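Local coordinates for uncharacterized protein TP-0789 domain-containing protein (Nitrosomonas europaea ATCC 19718, PDB 3BUU) that is of unknown function but belongs to the LolA superfamily, so it may carry a lipid or lipoprotein ligand as its relatives do, at residues V48-I60 / R213-R227. Residues are numbered along the deposited sequence; the frame is centred on the assembly and turned at random. Where two conformers were deposited one is given.
Sequences VLSKGNENSIVMI and RDLPDKIFTKDYLKR
The ring of Phe220 fills a hollow in the hairpin 48-60 between Lys51, Asn55 and Ile57. It lies flat against Asn55, whose CB sits 3.4 Å from the ring centroid, only 5° off the normal, in a CH-pi contact. The Asn55 amide stacks on the same side, 18° from the ring plane, and its ND2 hydrogen-bonds to Met73 O. Ile219 CG1 covers the opposite face, and the ring edge slots against the backbone of Ser56 and Ile57. CG of Phe220 lies anti to the carbonyl carbon (chi1 -66°), which swings the ring between Lys51 and Ile57. Ile57 CG1 flanks it 3.8 Å from Phe220 CD1, while Ile57 CD1 reaches on to Tyr224 and Ile57 CG2 meets Leu225 CD2. Replacing Phe220 by an alanine is likely to leave a gap between Asn55 and Ile219 and take away the ring that Ile57 CG1 packs against.

Leu215 fills the next hollow along the hairpin: CD1 rests 3.4 Å from Ser50 O, and CD2 packs on Leu49 CB. Lys51 stretches past this leucine with its chain extended, and its NZ donates to Leu215 O at 2.9 Å, nearly in line with the carbonyl. A water that accepts from the same NZ lies within bonding distance of Asn55 OD1 and Asp217 OD1, and may not serve both at once. Lys51 also forms a long salt bridge with Glu54 and would probably temper the acidic charge of Glu54 and Asp217.

The segment 213-227, leaving strand 202-212, thus lies across one face of the antiparallel strands 39-51 and 55-62. Strand 26-36 borders this hairpin on one side, where Arg213 NH1 hydrogen-bonds to Gln27, and strand 70-74 on the other, where Leu72 touches both Phe220 and Leu225.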
loop_
_atom_site.group_PDB
_atom_site.type_symbol
_atom_site.label_atom_id
_atom_site.label_comp_id
_atom_site.label_asym_id
_atom_site.label_seq_id
_atom_site.Cartn_x
_atom_site.Cartn_y
_atom_site.Cartn_z
ATOM N N VAL A 48 -8.899 -6.580 -3.327
ATOM C CA VAL A 48 -7.857 -6.988 -2.389
ATOM C C VAL A 48 -8.483 -7.751 -1.229
ATOM O O VAL A 48 -9.445 -7.262 -0.620
ATOM C CB VAL A 48 -7.109 -5.760 -1.860
ATOM C CG1 VAL A 48 -6.026 -6.201 -0.894
ATOM C CG2 VAL A 48 -6.495 -5.004 -3.032
ATOM N N LEU A 49 -7.927 -8.933 -0.937
ATOM C CA LEU A 49 -8.270 -9.711 0.270
ATOM C C LEU A 49 -7.019 -9.571 1.145
ATOM O O LEU A 49 -5.973 -10.105 0.819
ATOM C CB LEU A 49 -8.506 -11.162 -0.119
ATOM C CG LEU A 49 -9.649 -11.382 -1.107
ATOM C CD1 LEU A 49 -9.780 -12.880 -1.428
ATOM C CD2 LEU A 49 -10.952 -10.822 -0.580
ATOM N N SER A 50 -7.157 -8.853 2.251
ATOM C CA SER A 50 -6.040 -8.474 3.085
ATOM C C SER A 50 -6.081 -9.155 4.460
ATOM O O SER A 50 -7.051 -8.986 5.221
ATOM C CB SER A 50 -6.052 -6.979 3.276
ATOM O OG SER A 50 -5.086 -6.536 4.203
ATOM N N LYS A 51 -5.011 -9.885 4.794
ATOM C CA LYS A 51 -4.867 -10.527 6.055
ATOM C C LYS A 51 -3.546 -10.080 6.698
ATOM O O LYS A 51 -2.572 -10.827 6.798
ATOM C CB LYS A 51 -4.989 -12.041 5.920
ATOM C CG LYS A 51 -5.183 -12.735 7.231
ATOM C CD LYS A 51 -5.429 -14.218 7.019
ATOM C CE LYS A 51 -5.773 -14.874 8.314
ATOM N NZ LYS A 51 -5.838 -16.350 8.054
ATOM N N GLY A 52 -3.521 -8.802 7.052
ATOM C CA GLY A 52 -2.344 -8.190 7.637
ATOM C C GLY A 52 -1.174 -8.227 6.672
ATOM O O GLY A 52 -1.315 -8.164 5.468
ATOM N N ASN A 53 -0.005 -8.354 7.226
ATOM C CA ASN A 53 1.191 -8.442 6.419
ATOM C C ASN A 53 1.588 -9.876 6.153
ATOM O O ASN A 53 2.582 -10.115 5.463
ATOM C CB ASN A 53 2.322 -7.677 7.080
ATOM C CG ASN A 53 2.184 -6.192 6.956
ATOM O OD1 ASN A 53 1.267 -5.690 6.306
ATOM N ND2 ASN A 53 3.111 -5.471 7.579
ATOM N N GLU A 54 0.752 -10.790 6.687
ATOM C CA GLU A 54 0.862 -12.271 6.628
ATOM C C GLU A 54 0.559 -12.827 5.245
ATOM O O GLU A 54 1.335 -13.583 4.671
ATOM C CB GLU A 54 0.009 -12.975 7.732
ATOM C CG GLU A 54 -1.489 -12.919 7.602
ATOM C CD GLU A 54 -2.192 -13.451 8.815
ATOM O OE1 GLU A 54 -2.310 -14.701 8.905
ATOM O OE2 GLU A 54 -2.618 -12.652 9.694
ATOM N N ASN A 55 -0.619 -12.480 4.748
ATOM C CA ASN A 55 -1.204 -13.031 3.525
ATOM C C ASN A 55 -2.073 -12.002 2.872
ATOM O O ASN A 55 -2.739 -11.229 3.535
ATOM C CB ASN A 55 -2.105 -14.256 3.815
ATOM C CG ASN A 55 -1.337 -15.457 4.184
ATOM O OD1 ASN A 55 -1.372 -15.856 5.322
ATOM N ND2 ASN A 55 -0.620 -16.036 3.241
ATOM N N SER A 56 -2.132 -12.035 1.530
ATOM C CA SER A 56 -3.116 -11.267 0.831
ATOM C C SER A 56 -3.264 -11.846 -0.566
ATOM O O SER A 56 -2.401 -12.601 -1.056
ATOM C CB SER A 56 -2.762 -9.800 0.766
ATOM O OG SER A 56 -1.599 -9.610 0.004
ATOM N N ILE A 57 -4.374 -11.486 -1.195
ATOM C CA ILE A 57 -4.600 -11.747 -2.615
ATOM C C ILE A 57 -5.029 -10.448 -3.255
ATOM O O ILE A 57 -5.912 -9.748 -2.734
ATOM C CB ILE A 57 -5.696 -12.807 -2.813
ATOM C CG1 ILE A 57 -5.190 -14.171 -2.352
ATOM C CG2 ILE A 57 -6.158 -12.866 -4.272
ATOM C CD1 ILE A 57 -6.262 -15.217 -2.115
ATOM N N VAL A 58 -4.415 -10.129 -4.389
ATOM C CA VAL A 58 -4.757 -8.942 -5.155
ATOM C C VAL A 58 -5.179 -9.412 -6.536
ATOM O O VAL A 58 -4.382 -9.992 -7.269
ATOM C CB VAL A 58 -3.569 -7.988 -5.265
ATOM C CG1 VAL A 58 -3.932 -6.770 -6.125
ATOM C CG2 VAL A 58 -3.123 -7.523 -3.849
HETATM N N MSE A 59 -6.428 -9.140 -6.879
HETATM C CA MSE A 59 -6.981 -9.632 -8.173
HETATM C C MSE A 59 -7.320 -8.450 -9.062
HETATM O O MSE A 59 -8.051 -7.593 -8.654
HETATM C CB MSE A 59 -8.248 -10.417 -7.895
HETATM C CG MSE A 59 -7.986 -11.797 -7.276
HETATM SE SE MSE A 59 -9.477 -12.821 -6.674
HETATM C CE MSE A 59 -10.828 -11.452 -6.623
ATOM N N ILE A 60 -6.747 -8.410 -10.265
ATOM C CA ILE A 60 -7.007 -7.318 -11.212
ATOM C C ILE A 60 -8.323 -7.531 -11.910
ATOM O O ILE A 60 -8.608 -8.627 -12.402
ATOM C CB ILE A 60 -5.906 -7.111 -12.235
ATOM C CG1 ILE A 60 -6.174 -5.849 -13.076
ATOM C CG2 ILE A 60 -5.738 -8.293 -13.067
ATOM C CD1 ILE A 60 -4.960 -5.227 -13.603
ATOM N N ARG A 213 -13.923 -9.456 6.535
ATOM C CA ARG A 213 -14.201 -10.726 5.866
ATOM C C ARG A 213 -13.327 -11.770 6.501
ATOM O O ARG A 213 -12.157 -11.499 6.712
ATOM C CB ARG A 213 -13.853 -10.625 4.351
ATOM C CG ARG A 213 -14.218 -11.870 3.614
ATOM C CD ARG A 213 -14.324 -11.766 2.135
ATOM N NE ARG A 213 -14.532 -13.108 1.588
ATOM C CZ ARG A 213 -14.583 -13.388 0.295
ATOM N NH1 ARG A 213 -14.464 -12.411 -0.590
ATOM N NH2 ARG A 213 -14.718 -14.643 -0.113
ATOM N N ASP A 214 -13.857 -12.957 6.741
ATOM C CA ASP A 214 -13.045 -14.066 7.212
ATOM C C ASP A 214 -12.206 -14.615 6.061
ATOM O O ASP A 214 -12.739 -14.950 4.986
ATOM C CB ASP A 214 -13.966 -15.144 7.790
ATOM C CG ASP A 214 -13.216 -16.228 8.508
ATOM O OD1 ASP A 214 -12.051 -16.035 8.906
ATOM O OD2 ASP A 214 -13.835 -17.251 8.762
ATOM N N LEU A 215 -10.900 -14.693 6.258
ATOM C CA LEU A 215 -9.998 -15.127 5.205
ATOM C C LEU A 215 -9.212 -16.321 5.713
ATOM O O LEU A 215 -8.149 -16.163 6.329
ATOM C CB LEU A 215 -9.056 -13.992 4.777
ATOM C CG LEU A 215 -9.796 -12.747 4.218
ATOM C CD1 LEU A 215 -8.768 -11.634 3.990
ATOM C CD2 LEU A 215 -10.520 -13.059 2.939
ATOM N N PRO A 216 -9.738 -17.526 5.492
ATOM C CA PRO A 216 -9.050 -18.710 5.987
ATOM C C PRO A 216 -7.675 -18.849 5.410
ATOM O O PRO A 216 -7.421 -18.564 4.224
ATOM C CB PRO A 216 -9.960 -19.863 5.525
ATOM C CG PRO A 216 -11.267 -19.267 5.293
ATOM C CD PRO A 216 -10.970 -17.868 4.754
ATOM N N ASP A 217 -6.770 -19.368 6.213
ATOM C CA ASP A 217 -5.416 -19.647 5.727
ATOM C C ASP A 217 -5.428 -20.453 4.423
ATOM O O ASP A 217 -4.596 -20.272 3.550
ATOM C CB ASP A 217 -4.614 -20.388 6.819
ATOM C CG ASP A 217 -3.167 -20.517 6.466
ATOM O OD1 ASP A 217 -2.433 -19.513 6.490
ATOM O OD2 ASP A 217 -2.759 -21.658 6.178
ATOM N N LYS A 218 -6.385 -21.372 4.309
ATOM C CA LYS A 218 -6.452 -22.255 3.193
ATOM C C LYS A 218 -6.828 -21.618 1.856
ATOM O O LYS A 218 -6.710 -22.249 0.850
ATOM C CB LYS A 218 -7.426 -23.409 3.537
ATOM C CG LYS A 218 -6.878 -24.396 4.569
ATOM C CD LYS A 218 -7.934 -25.441 5.094
ATOM C CE LYS A 218 -7.410 -26.306 6.232
ATOM N NZ LYS A 218 -6.066 -26.846 5.869
ATOM N N ILE A 219 -7.249 -20.364 1.811
ATOM C CA ILE A 219 -7.430 -19.698 0.501
ATOM C C ILE A 219 -6.125 -19.179 -0.076
ATOM O O ILE A 219 -6.057 -18.855 -1.264
ATOM C CB ILE A 219 -8.499 -18.541 0.475
ATOM C CG1 ILE A 219 -8.015 -17.267 1.202
ATOM C CG2 ILE A 219 -9.831 -19.062 0.977
ATOM C CD1 ILE A 219 -8.988 -16.080 1.008
ATOM N N PHE A 220 -5.066 -19.102 0.735
ATOM C CA PHE A 220 -3.838 -18.449 0.284
ATOM C C PHE A 220 -2.937 -19.485 -0.348
ATOM O O PHE A 220 -1.867 -19.810 0.166
ATOM C CB PHE A 220 -3.225 -17.692 1.445
ATOM C CG PHE A 220 -4.080 -16.546 1.881
ATOM C CD1 PHE A 220 -4.196 -15.409 1.073
ATOM C CD2 PHE A 220 -4.811 -16.617 3.047
ATOM C CE1 PHE A 220 -5.016 -14.356 1.473
ATOM C CE2 PHE A 220 -5.619 -15.592 3.448
ATOM C CZ PHE A 220 -5.729 -14.443 2.667
ATOM N N THR A 221 -3.401 -20.022 -1.490
ATOM C CA THR A 221 -2.690 -21.093 -2.219
ATOM C C THR A 221 -2.832 -20.882 -3.724
ATOM O O THR A 221 -3.753 -20.236 -4.206
ATOM C CB THR A 221 -3.279 -22.470 -1.926
ATOM O OG1 THR A 221 -4.560 -22.569 -2.562
ATOM C CG2 THR A 221 -3.349 -22.761 -0.433
ATOM N N LYS A 222 -1.892 -21.479 -4.456
ATOM C CA LYS A 222 -1.947 -21.479 -5.903
ATOM C C LYS A 222 -3.194 -22.148 -6.451
ATOM O O LYS A 222 -3.777 -21.672 -7.404
ATOM C CB LYS A 222 -0.692 -22.141 -6.465
ATOM C CG LYS A 222 0.602 -21.472 -6.036
ATOM C CD LYS A 222 1.782 -22.221 -6.651
ATOM C CE LYS A 222 3.112 -21.681 -6.149
ATOM N NZ LYS A 222 4.254 -22.367 -6.822
ATOM N N ASP A 223 -3.678 -23.179 -5.763
ATOM C CA ASP A 223 -4.878 -23.874 -6.220
ATOM C C ASP A 223 -6.122 -23.003 -6.148
ATOM O O ASP A 223 -6.973 -23.061 -7.035
ATOM C CB ASP A 223 -5.090 -25.156 -5.433
ATOM C CG ASP A 223 -4.112 -26.219 -5.811
ATOM O OD1 ASP A 223 -3.702 -26.279 -6.997
ATOM O OD2 ASP A 223 -3.732 -26.989 -4.909
ATOM N N TYR A 224 -6.217 -22.158 -5.107
ATOM C CA TYR A 224 -7.364 -21.309 -4.979
ATOM C C TYR A 224 -7.451 -20.328 -6.170
ATOM O O TYR A 224 -8.520 -19.888 -6.556
ATOM C CB TYR A 224 -7.283 -20.613 -3.630
ATOM C CG TYR A 224 -8.394 -19.669 -3.325
ATOM C CD1 TYR A 224 -9.634 -20.136 -2.874
ATOM C CD2 TYR A 224 -8.235 -18.309 -3.486
ATOM C CE1 TYR A 224 -10.662 -19.241 -2.581
ATOM C CE2 TYR A 224 -9.256 -17.402 -3.193
ATOM C CZ TYR A 224 -10.465 -17.883 -2.732
ATOM O OH TYR A 224 -11.457 -16.992 -2.412
ATOM N N LEU A 225 -6.289 -19.962 -6.725
ATOM C CA LEU A 225 -6.234 -18.948 -7.791
ATOM C C LEU A 225 -6.206 -19.522 -9.215
ATOM O O LEU A 225 -5.953 -18.800 -10.172
ATOM C CB LEU A 225 -5.068 -17.991 -7.529
ATOM C CG LEU A 225 -5.280 -17.115 -6.296
ATOM C CD1 LEU A 225 -4.014 -16.320 -6.022
ATOM C CD2 LEU A 225 -6.431 -16.167 -6.554
ATOM N N LYS A 226 -6.461 -20.819 -9.370
ATOM C CA LYS A 226 -6.471 -21.454 -10.698
ATOM C C LYS A 226 -7.830 -21.192 -11.317
ATOM O O LYS A 226 -8.804 -21.851 -10.989
ATOM C CB LYS A 226 -6.153 -22.937 -10.608
ATOM C CG LYS A 226 -5.912 -23.497 -11.997
ATOM C CD LYS A 226 -5.187 -24.824 -11.993
ATOM C CE LYS A 226 -4.955 -25.316 -13.406
ATOM N NZ LYS A 226 -3.638 -24.948 -13.907
ATOM N N ARG A 227 -7.909 -20.149 -12.131
ATOM C CA ARG A 227 -9.207 -19.681 -12.656
ATOM C C ARG A 227 -9.113 -19.348 -14.117
ATOM O O ARG A 227 -8.009 -19.142 -14.640
ATOM C CB ARG A 227 -9.689 -18.452 -11.909
ATOM C CG ARG A 227 -9.895 -18.733 -10.463
ATOM C CD ARG A 227 -10.215 -17.540 -9.721
ATOM N NE ARG A 227 -10.125 -17.844 -8.305
ATOM C CZ ARG A 227 -10.821 -17.216 -7.375
ATOM N NH1 ARG A 227 -11.685 -16.250 -7.712
ATOM N NH2 ARG A 227 -10.661 -17.568 -6.119
HETATM O O HOH W 1 -3.400 -17.168 7.051
HETATM O O HOH W 2 -8.781 -16.607 9.697
#